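Local coordinates for CELL WALL surface anchor family protein (Streptococcus pneumoniae, PDB 2WW8), which acts as a pilus adhesin that mediates recognition of host cells, probably from the distal end of the pilus, at residues K191-V196 with Y204-T209; L175-Y180 with P714-R719; D600-L605 with L676-R681. All coordinates share one frame; numbering follows the deposited sequence.

How the contacts relate
All three contacts belong to one Ig-like part of the chain, built from two regions far apart in sequence. Contact 1 is a local hairpin. Its strand 187-196 neighbours strand 171-184 of contact 2, and its strand 203-218 neighbours strand 673-682 of contact 3. The centre of contact 1 lies about 9 Å from the centres of both others, which are about 13 Å from each other. Along the chain contact 1 closes before contact 3 opens, and both are nested inside the long loop closed by contact 2. The domain is therefore discontinuous: a domain built on a parallel sheet, with a magnesium and a calcium ion, is inserted between its two halves.

Contact 1 (K191-V196 with Y204-T209); sequences KRIYQV and YGIELT
R192 and E207 form a hydrogen-bonded pair of an antiparallel hairpin whose segment axes approach to 4.6 Å at 142°, with R192 N to E207 O at 2.9 Å and a return bond from E207 N to R192 O. Their side chains, on the same face of the sheet, repeat the pairing as a salt bridge. R192 NE reaches E207 OE1 at 3.0 Å, and a weak second bond runs from R192 NH2 to E207 OE2 at 3.4 Å. The charged groups are not coplanar: guanidinium and carboxylate planes stand 46° apart, and OE1 is met from above the carboxylate plane. R192 CG sits between its backbone N and carbonyl carbon (chi1 65°), from where the extended chain runs out to E207, and Y194 CB lies over the rim of one guanidinium face.

Beyond I193 the register slips by one residue, the mark of a beta bulge: G205 takes a bond from Y194 N on its carbonyl and gives one to Q195 O. The extra residue, Y194, turns its ring across the partner strand, CD1 touching E207 CB at 3.6 Å and its edge lying near I206 N. The other face of the hairpin carries K191, I193, V196, Y204, I206 and L208. There I193 forks, CG2 meeting Y204 CD2 at 3.7 Å and CG1 meeting I206 CD1 at the same 3.7 Å. K191, extended throughout, runs alongside L208, with CG 3.9 Å from L208 CD1. Its NZ is linked covalently to N695 CG, the Lys-Asn isopeptide bond known from Gram-positive pilus proteins, and is also hydrogen-bonded to T698 OG1.

Contact 2 (L175-Y180 with P714-R719); sequences LNPNPY and PIPKIR
L175 and K717 form an antiparallel hydrogen-bonded pair, with L175 N to K717 O and K717 N to L175 O both at 2.9 Å. It is the one beta bridge between these segments. Towards P714 the second segment has no further amide pairing with the first, and proline rings take over.

P177 shows how the rings engage. Its CB comes within 3.5 Å of P714 CB, the closest of its contacts. CG, next round the ring, is 3.7 Å from the same P714 CB. CD swings back towards the main chain and meets P716 N at 3.8 Å, with P716 CG scarcely farther off. P177 thus bridges two prolines, crossing P714 at about a right angle. P714 in turn places its CG 3.4 Å from Y180 O, just past the cis peptide bond that precedes P179. P716 lies against the polar atoms of the first segment: its CB is 3.3 Å from L175 O, and its CG is 3.6 Å from N176 OD1, an oxygen that accepts a hydrogen bond from I193 N. The lysine end turns away from L175: K717 NZ bonds to I715 O at 2.8 Å, meeting it from above the carbonyl plane, and forms a salt bridge with D693. These two partners tie the amine to its own side of the contact.

The pairing joins residues more than 500 positions apart and so brings together the two halves of the Ig-like domain. N176 and N178 pair by backbone with I161 and Q159 of strand 157-162, Y180 pairs with K191 of strand 187-196, and strand 717-718 pairs antiparallel with strand 692-693.

Contact 3 (D600-L605 with L676-R681); sequences DPMGEL and LTYNVR
D600 and M602 meet Y678 and V680 across the interior of a beta sandwich, where the end of strand 593-601 in one sheet faces strand 673-682 in the other. The backbone spacing supports this reading: M602 and V680 are 8.7 Å apart between CA atoms, too far for strand pairing, so side chains make the junction.

The polar contact is a single short hydrogen bond, Y678 OH to D600 OD2 at 2.6 Å. The hydroxyl donates and reaches the carboxylate on its syn side, 16° out of the plane. D600 CG is anti to its backbone N (chi1 -176°), which directs the carboxylate at Y678, and the two side chains approach from opposite directions. OD1 makes a weak hydrogen bond to T698 OG1, so both oxygens have a partner. D600 and Y678 also touch N695, the asparagine whose CG is joined to K191 NZ. An acidic residue beside a Lys-Asn link is a familiar feature of isopeptide-containing pilin domains, and this arrangement is consistent with it.

The remaining contacts are apolar and sulfur-aromatic. The M602 chain bends at chi2 and chi3, bringing its end over to the tyrosine in a Met-aromatic contact: SD lies 5.2 Å from the Y678 ring centroid, oblique at 57° from the ring normal. The methyl CE packs at 3.8 Å on Y678 CE2. I206 and L208 of contact 1 touch the same ring from the side away from M602 SD. M602 SD also rests 4.0 Å from V680 CG1.

Contact 1 (K191-V196 with Y204-T209)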
ATOM      1  N   LYS A 191       0.120   7.024   5.737  1.00 14.70           N
ATOM      2  CA  LYS A 191       1.100   8.076   5.514  1.00 14.67           C
ATOM      3  C   LYS A 191       2.460   7.449   5.273  1.00 14.47           C
ATOM      4  O   LYS A 191       2.891   6.537   6.014  1.00 15.78           O
ATOM      5  CB  LYS A 191       1.192   8.987   6.725  1.00 14.45           C
ATOM      6  CG  LYS A 191       2.116  10.195   6.392  1.00 14.68           C
ATOM      7  CD  LYS A 191       1.911  11.332   7.387  1.00 16.22           C
ATOM      8  CE  LYS A 191       2.990  12.359   7.109  1.00 14.92           C
ATOM      9  NZ  LYS A 191       3.032  13.284   8.260  1.00 17.55           N
ATOM     10  N   ARG A 192       3.160   7.876   4.224  1.00 14.19           N
ATOM     11  CA  ARG A 192       4.499   7.320   3.962  1.00 14.77           C
ATOM     12  C   ARG A 192       5.309   8.264   3.079  1.00 15.98           C
ATOM     13  O   ARG A 192       4.761   9.140   2.427  1.00 16.81           O
ATOM     14  CB  ARG A 192       4.391   5.933   3.284  1.00 14.07           C
ATOM     15  CG  ARG A 192       3.755   5.975   1.885  1.00 13.45           C
ATOM     16  CD  ARG A 192       4.055   4.712   1.120  1.00 13.56           C
ATOM     17  NE  ARG A 192       3.336   4.767  -0.167  1.00 18.11           N
ATOM     18  CZ  ARG A 192       3.634   4.047  -1.240  1.00 18.96           C
ATOM     19  NH1 ARG A 192       4.623   3.168  -1.150  1.00 18.90           N
ATOM     20  NH2 ARG A 192       2.954   4.176  -2.389  1.00 16.31           N
ATOM     21  N   ILE A 193       6.614   8.061   3.046  1.00 16.47           N
ATOM     22  CA  ILE A 193       7.433   8.603   1.966  1.00 15.54           C
ATOM     23  C   ILE A 193       7.171   7.584   0.848  1.00 15.93           C
ATOM     24  O   ILE A 193       7.358   6.379   1.058  1.00 15.66           O
ATOM     25  CB  ILE A 193       8.939   8.678   2.383  1.00 15.71           C
ATOM     26  CG1 ILE A 193       9.172   9.749   3.465  1.00 15.59           C
ATOM     27  CG2 ILE A 193       9.832   9.009   1.158  1.00 18.67           C
ATOM     28  CD1 ILE A 193      10.419   9.482   4.291  1.00 15.94           C
ATOM     29  N   TYR A 194       6.685   8.033  -0.318  1.00 16.19           N
ATOM     30  CA  TYR A 194       6.459   7.081  -1.424  1.00 16.78           C
ATOM     31  C   TYR A 194       7.500   7.176  -2.546  1.00 17.67           C
ATOM     32  O   TYR A 194       7.541   6.353  -3.474  1.00 18.38           O
ATOM     33  CB  TYR A 194       5.065   7.226  -2.031  1.00 16.55           C
ATOM     34  CG  TYR A 194       4.900   8.473  -2.889  1.00 14.34           C
ATOM     35  CD1 TYR A 194       4.778   9.731  -2.323  1.00 15.30           C
ATOM     36  CD2 TYR A 194       4.867   8.357  -4.275  1.00 16.46           C
ATOM     37  CE1 TYR A 194       4.615  10.856  -3.114  1.00 14.16           C
ATOM     38  CE2 TYR A 194       4.727   9.439  -5.091  1.00 17.72           C
ATOM     39  CZ  TYR A 194       4.589  10.676  -4.504  1.00 21.12           C
ATOM     40  OH  TYR A 194       4.428  11.742  -5.337  1.00 16.16           O
ATOM     41  N   GLN A 195       8.325   8.203  -2.477  1.00 19.08           N
ATOM     42  CA  GLN A 195       9.457   8.318  -3.377  1.00 21.87           C
ATOM     43  C   GLN A 195      10.510   9.264  -2.833  1.00 21.53           C
ATOM     44  O   GLN A 195      10.208  10.195  -2.087  1.00 20.99           O
ATOM     45  CB  GLN A 195       9.041   8.741  -4.798  1.00 24.15           C
ATOM     46  CG  GLN A 195       8.406  10.130  -4.916  1.00 26.19           C
ATOM     47  CD  GLN A 195       8.015  10.467  -6.373  1.00 30.03           C
ATOM     48  OE1 GLN A 195       7.907   9.585  -7.220  1.00 31.79           O
ATOM     49  NE2 GLN A 195       7.822  11.742  -6.657  1.00 30.32           N
ATOM     50  N   VAL A 196      11.742   8.989  -3.254  1.00 20.96           N
ATOM     51  CA  VAL A 196      12.898   9.825  -3.007  1.00 21.00           C
ATOM     52  C   VAL A 196      13.046  10.660  -4.295  1.00 21.65           C
ATOM     53  O   VAL A 196      13.298  10.094  -5.372  1.00 20.36           O
ATOM     54  CB  VAL A 196      14.108   8.877  -2.719  1.00 22.22           C
ATOM     55  CG1 VAL A 196      15.428   9.604  -2.428  1.00 19.67           C
ATOM     56  CG2 VAL A 196      13.708   7.922  -1.582  1.00 18.41           C
ATOM     57  N   TYR A 204      11.916  14.558  -0.747  1.00 15.47           N
ATOM     58  CA  TYR A 204      11.067  13.356  -0.770  1.00 14.25           C
ATOM     59  C   TYR A 204       9.641  13.710  -1.096  1.00 14.23           C
ATOM     60  O   TYR A 204       9.137  14.812  -0.767  1.00 14.74           O
ATOM     61  CB  TYR A 204      11.061  12.727   0.628  1.00 12.97           C
ATOM     62  CG  TYR A 204      12.449  12.334   1.132  1.00 12.78           C
ATOM     63  CD1 TYR A 204      13.293  13.266   1.725  1.00 14.49           C
ATOM     64  CD2 TYR A 204      12.915  11.040   0.956  1.00 13.44           C
ATOM     65  CE1 TYR A 204      14.572  12.895   2.184  1.00 16.17           C
ATOM     66  CE2 TYR A 204      14.161  10.658   1.416  1.00 15.94           C
ATOM     67  CZ  TYR A 204      14.991  11.581   2.015  1.00 16.34           C
ATOM     68  OH  TYR A 204      16.251  11.149   2.449  1.00 22.58           O
ATOM     69  N   GLY A 205       8.976  12.728  -1.702  1.00 14.96           N
ATOM     70  CA  GLY A 205       7.530  12.814  -1.852  1.00 16.13           C
ATOM     71  C   GLY A 205       6.774  12.107  -0.729  1.00 17.07           C
ATOM     72  O   GLY A 205       7.157  10.986  -0.358  1.00 17.88           O
ATOM     73  N   ILE A 206       5.705  12.741  -0.239  1.00 15.62           N
ATOM     74  CA  ILE A 206       4.917  12.241   0.862  1.00 16.28           C
ATOM     75  C   ILE A 206       3.519  11.938   0.313  1.00 16.23           C
ATOM     76  O   ILE A 206       2.979  12.714  -0.470  1.00 15.70           O
ATOM     77  CB  ILE A 206       4.761  13.299   1.990  1.00 15.13           C
ATOM     78  CG1 ILE A 206       6.132  13.803   2.457  1.00 16.41           C
ATOM     79  CG2 ILE A 206       4.116  12.637   3.185  1.00 15.98           C
ATOM     80  CD1 ILE A 206       6.988  12.723   3.040  1.00 11.88           C
ATOM     81  N   GLU A 207       2.949  10.824   0.760  1.00 16.25           N
ATOM     82  CA  GLU A 207       1.596  10.399   0.391  1.00 14.93           C
ATOM     83  C   GLU A 207       0.780  10.083   1.642  1.00 15.22           C
ATOM     84  O   GLU A 207       1.260   9.319   2.490  1.00 16.28           O
ATOM     85  CB  GLU A 207       1.706   9.126  -0.475  1.00 15.29           C
ATOM     86  CG  GLU A 207       0.357   8.457  -0.820  1.00 14.35           C
ATOM     87  CD  GLU A 207       0.590   6.990  -1.153  1.00 22.00           C
ATOM     88  OE1 GLU A 207       0.616   6.109  -0.226  1.00 18.44           O
ATOM     89  OE2 GLU A 207       0.768   6.772  -2.374  1.00 22.55           O
ATOM     90  N   LEU A 208      -0.461  10.581   1.701  1.00 15.66           N
ATOM     91  CA  LEU A 208      -1.484  10.319   2.733  1.00 16.76           C
ATOM     92  C   LEU A 208      -2.686   9.782   1.979  1.00 17.08           C
ATOM     93  O   LEU A 208      -2.988  10.283   0.900  1.00 14.49           O
ATOM     94  CB  LEU A 208      -1.897  11.601   3.473  1.00 18.59           C
ATOM     95  CG  LEU A 208      -0.969  12.107   4.582  1.00 19.30           C
ATOM     96  CD1 LEU A 208       0.340  12.661   4.021  1.00 15.52           C
ATOM     97  CD2 LEU A 208      -1.724  13.138   5.449  1.00 17.74           C
ATOM     98  N   THR A 209      -3.319   8.747   2.540  1.00 16.51           N
ATOM     99  CA  THR A 209      -4.569   8.264   1.998  1.00 16.35           C
ATOM    100  C   THR A 209      -5.575   8.088   3.146  1.00 16.85           C
ATOM    101  O   THR A 209      -5.165   7.942   4.304  1.00 16.31           O
ATOM    102  CB  THR A 209      -4.445   6.945   1.221  1.00 15.70           C
ATOM    103  OG1 THR A 209      -4.298   5.832   2.116  1.00 17.71           O
ATOM    104  CG2 THR A 209      -3.317   6.950   0.191  1.00 12.91           C
TER

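Contact 2 (L175-Y180 with P714-R719)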
ATOM      1  N   LEU A 175      13.106   6.639   6.845  1.00 14.82           N
ATOM      2  CA  LEU A 175      12.320   5.581   7.517  1.00 15.69           C
ATOM      3  C   LEU A 175      10.817   5.803   7.327  1.00 16.44           C
ATOM      4  O   LEU A 175      10.313   6.938   7.461  1.00 18.15           O
ATOM      5  CB  LEU A 175      12.592   5.478   9.036  1.00 15.65           C
ATOM      6  CG  LEU A 175      14.079   5.411   9.464  1.00 16.30           C
ATOM      7  CD1 LEU A 175      14.254   5.623  10.957  1.00 22.90           C
ATOM      8  CD2 LEU A 175      14.771   4.116   9.031  1.00 18.11           C
ATOM      9  N   ASN A 176      10.126   4.702   7.044  1.00 15.25           N
ATOM     10  CA  ASN A 176       8.687   4.692   6.956  1.00 15.81           C
ATOM     11  C   ASN A 176       8.142   3.853   8.112  1.00 16.42           C
ATOM     12  O   ASN A 176       8.797   2.911   8.577  1.00 16.03           O
ATOM     13  CB  ASN A 176       8.223   4.066   5.641  1.00 15.52           C
ATOM     14  CG  ASN A 176       7.970   5.108   4.553  1.00 15.75           C
ATOM     15  OD1 ASN A 176       7.745   6.302   4.826  1.00 18.29           O
ATOM     16  ND2 ASN A 176       8.003   4.656   3.297  1.00 12.13           N
ATOM     17  N   PRO A 177       6.925   4.191   8.538  1.00 15.56           N
ATOM     18  CA  PRO A 177       6.181   3.302   9.411  1.00 15.86           C
ATOM     19  C   PRO A 177       5.909   2.024   8.651  1.00 16.86           C
ATOM     20  O   PRO A 177       5.743   2.047   7.414  1.00 16.36           O
ATOM     21  CB  PRO A 177       4.827   3.996   9.594  1.00 15.03           C
ATOM     22  CG  PRO A 177       4.802   5.122   8.608  1.00 15.41           C
ATOM     23  CD  PRO A 177       6.219   5.464   8.253  1.00 14.50           C
ATOM     24  N   ASN A 178       5.780   0.941   9.425  1.00 17.34           N
ATOM     25  CA  ASN A 178       5.391  -0.331   8.865  1.00 18.74           C
ATOM     26  C   ASN A 178       4.474  -1.151   9.765  1.00 20.17           C
ATOM     27  O   ASN A 178       4.866  -1.478  10.886  1.00 21.39           O
ATOM     28  CB  ASN A 178       6.645  -1.144   8.532  1.00 19.48           C
ATOM     29  CG  ASN A 178       6.317  -2.411   7.757  1.00 21.45           C
ATOM     30  OD1 ASN A 178       5.742  -2.345   6.673  1.00 25.59           O
ATOM     31  ND2 ASN A 178       6.682  -3.562   8.308  1.00 24.04           N
ATOM     32  N   PRO A 179       3.267  -1.504   9.276  1.00 19.69           N
ATOM     33  CA  PRO A 179       2.741  -0.977   8.005  1.00 19.58           C
ATOM     34  C   PRO A 179       2.429   0.509   7.996  1.00 18.24           C
ATOM     35  O   PRO A 179       2.262   1.106   9.068  1.00 18.66           O
ATOM     36  CB  PRO A 179       1.452  -1.790   7.781  1.00 17.91           C
ATOM     37  CG  PRO A 179       1.081  -2.300   9.041  1.00 21.52           C
ATOM     38  CD  PRO A 179       2.390  -2.563   9.806  1.00 20.06           C
ATOM     39  N   TYR A 180       2.307   1.082   6.796  1.00 17.22           N
ATOM     40  CA  TYR A 180       2.193   2.513   6.662  1.00 15.87           C
ATOM     41  C   TYR A 180       0.691   2.777   6.599  1.00 17.10           C
ATOM     42  O   TYR A 180       0.280   3.903   6.775  1.00 15.55           O
ATOM     43  CB  TYR A 180       2.986   3.077   5.465  1.00 14.73           C
ATOM     44  CG  TYR A 180       2.495   2.730   4.073  1.00 17.18           C
ATOM     45  CD1 TYR A 180       2.965   1.596   3.405  1.00 18.01           C
ATOM     46  CD2 TYR A 180       1.547   3.553   3.432  1.00 20.16           C
ATOM     47  CE1 TYR A 180       2.519   1.288   2.108  1.00 20.14           C
ATOM     48  CE2 TYR A 180       1.033   3.238   2.159  1.00 19.24           C
ATOM     49  CZ  TYR A 180       1.547   2.102   1.511  1.00 23.32           C
ATOM     50  OH  TYR A 180       1.069   1.807   0.270  1.00 20.35           O
ATOM     51  N   PRO A 714       0.417   7.406  10.953  1.00 18.32           N
ATOM     52  CA  PRO A 714       1.791   7.085  11.369  1.00 17.53           C
ATOM     53  C   PRO A 714       2.814   8.042  10.702  1.00 19.60           C
ATOM     54  O   PRO A 714       2.426   8.697   9.739  1.00 19.11           O
ATOM     55  CB  PRO A 714       1.964   5.657  10.854  1.00 18.60           C
ATOM     56  CG  PRO A 714       1.088   5.595   9.635  1.00 16.96           C
ATOM     57  CD  PRO A 714      -0.103   6.478   9.928  1.00 18.54           C
ATOM     58  N   ILE A 715       4.056   8.178  11.198  1.00 17.24           N
ATOM     59  CA  ILE A 715       4.957   9.275  10.775  1.00 19.05           C
ATOM     60  C   ILE A 715       6.372   8.821  10.295  1.00 17.83           C
ATOM     61  O   ILE A 715       7.109   8.226  11.075  1.00 18.89           O
ATOM     62  CB  ILE A 715       5.201  10.292  11.942  1.00 19.70           C
ATOM     63  CG1 ILE A 715       3.911  10.646  12.683  1.00 19.29           C
ATOM     64  CG2 ILE A 715       5.801  11.572  11.401  1.00 17.55           C
ATOM     65  CD1 ILE A 715       3.077  11.540  11.839  1.00 17.30           C
ATOM     66  N   PRO A 716       6.769   9.139   9.045  1.00 18.04           N
ATOM     67  CA  PRO A 716       8.102   8.881   8.505  1.00 14.80           C
ATOM     68  C   PRO A 716       9.156   9.826   9.087  1.00 14.30           C
ATOM     69  O   PRO A 716       8.817  10.850   9.700  1.00 12.97           O
ATOM     70  CB  PRO A 716       7.946   9.243   7.019  1.00 15.83           C
ATOM     71  CG  PRO A 716       6.434   9.077   6.752  1.00 17.68           C
ATOM     72  CD  PRO A 716       5.884   9.725   8.001  1.00 17.20           C
ATOM     73  N   LYS A 717      10.424   9.467   8.861  1.00 14.91           N
ATOM     74  CA  LYS A 717      11.547  10.248   9.393  1.00 15.78           C
ATOM     75  C   LYS A 717      12.597  10.388   8.306  1.00 15.27           C
ATOM     76  O   LYS A 717      12.739   9.462   7.499  1.00 16.04           O
ATOM     77  CB  LYS A 717      12.225   9.538  10.570  1.00 16.21           C
ATOM     78  CG  LYS A 717      11.359   9.516  11.818  1.00 17.01           C
ATOM     79  CD  LYS A 717      10.613   8.218  11.965  1.00 21.84           C
ATOM     80  CE  LYS A 717      10.021   8.137  13.379  1.00 25.04           C
ATOM     81  NZ  LYS A 717       8.591   8.668  13.383  1.00 23.73           N
ATOM     82  N   ILE A 718      13.341  11.496   8.305  1.00 13.69           N
ATOM     83  CA  ILE A 718      14.426  11.651   7.341  1.00 13.67           C
ATOM     84  C   ILE A 718      15.604  12.270   8.078  1.00 15.27           C
ATOM     85  O   ILE A 718      15.416  12.962   9.107  1.00 14.17           O
ATOM     86  CB  ILE A 718      14.023  12.520   6.120  1.00 14.92           C
ATOM     87  CG1 ILE A 718      13.613  13.929   6.577  1.00 14.42           C
ATOM     88  CG2 ILE A 718      12.904  11.805   5.313  1.00 11.92           C
ATOM     89  CD1 ILE A 718      13.377  14.912   5.451  1.00 13.19           C
ATOM     90  N   ARG A 719      16.809  11.989   7.567  1.00 15.44           N
ATOM     91  CA  ARG A 719      18.009  12.613   8.116  1.00 15.31           C
ATOM     92  C   ARG A 719      19.043  12.868   7.032  1.00 15.92           C
ATOM     93  O   ARG A 719      18.865  12.450   5.882  1.00 15.09           O
ATOM     94  CB  ARG A 719      18.657  11.704   9.165  1.00 15.44           C
ATOM     95  CG  ARG A 719      19.089  10.379   8.545  1.00 16.32           C
ATOM     96  CD  ARG A 719      20.010   9.653   9.477  1.00 16.37           C
ATOM     97  NE  ARG A 719      20.377   8.325   9.007  1.00 16.69           N
ATOM     98  CZ  ARG A 719      21.278   7.581   9.630  1.00 17.31           C
ATOM     99  NH1 ARG A 719      21.858   8.076  10.712  1.00 15.31           N
ATOM    100  NH2 ARG A 719      21.590   6.378   9.171  1.00 19.35           N
TER

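Contact 3 (D600-L605 with L676-R681)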
ATOM      1  N   ASP A 600      -2.229  18.232   8.996  1.00 16.63           N
ATOM      2  CA  ASP A 600      -0.879  17.730   8.673  1.00 15.87           C
ATOM      3  C   ASP A 600       0.178  18.841   8.787  1.00 17.49           C
ATOM      4  O   ASP A 600       0.567  19.448   7.766  1.00 16.58           O
ATOM      5  CB  ASP A 600      -0.866  17.092   7.281  1.00 16.00           C
ATOM      6  CG  ASP A 600       0.476  16.470   6.907  1.00 21.38           C
ATOM      7  OD1 ASP A 600       1.394  16.314   7.749  1.00 20.86           O
ATOM      8  OD2 ASP A 600       0.632  16.131   5.719  1.00 22.58           O
ATOM      9  N   PRO A 601       0.669  19.082  10.029  1.00 16.99           N
ATOM     10  CA  PRO A 601       1.729  20.070  10.267  1.00 15.71           C
ATOM     11  C   PRO A 601       3.073  19.521   9.768  1.00 16.12           C
ATOM     12  O   PRO A 601       3.345  18.305   9.928  1.00 14.36           O
ATOM     13  CB  PRO A 601       1.729  20.264  11.793  1.00 17.98           C
ATOM     14  CG  PRO A 601       0.744  19.342  12.384  1.00 16.17           C
ATOM     15  CD  PRO A 601       0.237  18.416  11.274  1.00 18.87           C
ATOM     16  N   MET A 602       3.863  20.358   9.084  1.00 12.32           N
ATOM     17  CA  MET A 602       5.229  19.919   8.798  1.00 14.20           C
ATOM     18  C   MET A 602       6.009  19.687  10.116  1.00 12.67           C
ATOM     19  O   MET A 602       5.817  20.442  11.093  1.00 11.09           O
ATOM     20  CB  MET A 602       5.911  20.990   7.953  1.00 14.45           C
ATOM     21  CG  MET A 602       5.306  21.192   6.586  1.00 16.41           C
ATOM     22  SD  MET A 602       5.180  19.757   5.478  1.00 21.25           S
ATOM     23  CE  MET A 602       3.504  19.225   5.767  1.00 18.01           C
ATOM     24  N   GLY A 603       6.884  18.679  10.168  1.00 14.00           N
ATOM     25  CA  GLY A 603       7.845  18.552  11.299  1.00 14.92           C
ATOM     26  C   GLY A 603       8.835  19.707  11.455  1.00 17.64           C
ATOM     27  O   GLY A 603       9.078  20.444  10.483  1.00 16.16           O
ATOM     28  N   GLU A 604       9.392  19.900  12.661  1.00 17.31           N
ATOM     29  CA  GLU A 604      10.572  20.756  12.883  0.60 18.67           C
ATOM     30  C   GLU A 604      11.623  20.459  11.816  1.00 18.01           C
ATOM     31  O   GLU A 604      11.935  19.289  11.580  1.00 16.65           O
ATOM     32  CB  GLU A 604      11.182  20.442  14.257  0.60 19.07           C
ATOM     33  CG  GLU A 604      12.609  20.940  14.518  0.60 23.91           C
ATOM     34  CD  GLU A 604      13.105  20.658  15.927  0.60 29.27           C
ATOM     35  OE1 GLU A 604      12.334  20.060  16.715  0.60 31.52           O
ATOM     36  OE2 GLU A 604      14.263  21.038  16.232  0.60 27.68           O
ATOM     37  N   LEU A 605      12.171  21.504  11.205  1.00 18.81           N
ATOM     38  CA  LEU A 605      13.183  21.391  10.177  1.00 18.05           C
ATOM     39  C   LEU A 605      12.794  20.594   8.939  1.00 18.16           C
ATOM     40  O   LEU A 605      13.688  19.989   8.327  1.00 17.65           O
ATOM     41  CB  LEU A 605      14.470  20.834  10.800  1.00 19.90           C
ATOM     42  CG  LEU A 605      15.145  21.745  11.825  1.00 22.24           C
ATOM     43  CD1 LEU A 605      16.589  21.331  11.909  1.00 24.78           C
ATOM     44  CD2 LEU A 605      15.075  23.213  11.409  1.00 27.51           C
ATOM     45  N   LEU A 676      -3.492  12.225  -1.047  1.00 15.57           N
ATOM     46  CA  LEU A 676      -2.856  13.521  -1.104  1.00 15.74           C
ATOM     47  C   LEU A 676      -1.351  13.276  -1.306  1.00 16.83           C
ATOM     48  O   LEU A 676      -0.765  12.430  -0.631  1.00 15.97           O
ATOM     49  CB  LEU A 676      -3.046  14.270   0.210  1.00 14.86           C
ATOM     50  CG  LEU A 676      -2.169  15.513   0.425  1.00 15.34           C
ATOM     51  CD1 LEU A 676      -2.590  16.688  -0.438  1.00 15.44           C
ATOM     52  CD2 LEU A 676      -2.188  15.986   1.890  1.00 13.61           C
ATOM     53  N   THR A 677      -0.710  13.970  -2.246  1.00 15.87           N
ATOM     54  CA  THR A 677       0.764  13.887  -2.294  1.00 16.43           C
ATOM     55  C   THR A 677       1.365  15.290  -2.252  1.00 15.50           C
ATOM     56  O   THR A 677       0.669  16.242  -2.629  1.00 15.61           O
ATOM     57  CB  THR A 677       1.329  13.160  -3.524  1.00 14.91           C
ATOM     58  OG1 THR A 677       1.040  13.939  -4.682  1.00 17.71           O
ATOM     59  CG2 THR A 677       0.825  11.725  -3.709  1.00 15.94           C
ATOM     60  N   TYR A 678       2.612  15.432  -1.767  1.00 14.44           N
ATOM     61  CA  TYR A 678       3.289  16.702  -1.784  1.00 15.01           C
ATOM     62  C   TYR A 678       4.773  16.372  -1.543  1.00 15.29           C
ATOM     63  O   TYR A 678       5.139  15.250  -1.232  1.00 15.81           O
ATOM     64  CB  TYR A 678       2.726  17.723  -0.757  1.00 14.81           C
ATOM     65  CG  TYR A 678       2.748  17.213   0.677  1.00 20.11           C
ATOM     66  CD1 TYR A 678       1.664  16.475   1.214  1.00 16.63           C
ATOM     67  CD2 TYR A 678       3.877  17.395   1.479  1.00 16.61           C
ATOM     68  CE1 TYR A 678       1.705  15.983   2.530  1.00 17.29           C
ATOM     69  CE2 TYR A 678       3.920  16.930   2.809  1.00 16.17           C
ATOM     70  CZ  TYR A 678       2.846  16.219   3.322  1.00 18.92           C
ATOM     71  OH  TYR A 678       2.913  15.770   4.636  1.00 13.30           O
ATOM     72  N   ASN A 679       5.634  17.371  -1.670  1.00 14.46           N
ATOM     73  CA  ASN A 679       7.062  17.154  -1.572  1.00 15.84           C
ATOM     74  C   ASN A 679       7.586  17.940  -0.397  1.00 15.01           C
ATOM     75  O   ASN A 679       7.043  19.012  -0.111  1.00 14.26           O
ATOM     76  CB  ASN A 679       7.744  17.591  -2.875  1.00 14.82           C
ATOM     77  CG  ASN A 679       7.347  16.698  -4.046  1.00 18.23           C
ATOM     78  OD1 ASN A 679       7.337  15.456  -3.951  1.00 17.68           O
ATOM     79  ND2 ASN A 679       7.024  17.322  -5.169  1.00 16.88           N
ATOM     80  N   VAL A 680       8.595  17.367   0.274  1.00 14.45           N
ATOM     81  CA  VAL A 680       9.303  18.046   1.367  1.00 14.56           C
ATOM     82  C   VAL A 680      10.805  17.927   1.178  1.00 14.81           C
ATOM     83  O   VAL A 680      11.305  17.092   0.425  1.00 14.37           O
ATOM     84  CB  VAL A 680       8.958  17.523   2.778  1.00 15.90           C
ATOM     85  CG1 VAL A 680       7.412  17.545   3.018  1.00 13.22           C
ATOM     86  CG2 VAL A 680       9.538  16.093   2.935  1.00 16.12           C
ATOM     87  N   ARG A 681      11.483  18.776   1.935  1.00 14.66           N
ATOM     88  CA  ARG A 681      12.913  18.819   1.977  1.00 15.49           C
ATOM     89  C   ARG A 681      13.347  19.031   3.434  1.00 16.60           C
ATOM     90  O   ARG A 681      12.831  19.917   4.158  1.00 16.35           O
ATOM     91  CB  ARG A 681      13.384  20.000   1.112  1.00 14.33           C
ATOM     92  CG  ARG A 681      14.924  20.042   0.926  1.00 16.11           C
ATOM     93  CD  ARG A 681      15.335  21.265   0.106  1.00 16.11           C
ATOM     94  NE  ARG A 681      16.782  21.250  -0.088  1.00 19.80           N
ATOM     95  CZ  ARG A 681      17.640  21.944   0.651  1.00 20.12           C
ATOM     96  NH1 ARG A 681      17.203  22.712   1.646  1.00 18.91           N
ATOM     97  NH2 ARG A 681      18.945  21.865   0.405  1.00 23.35           N
TER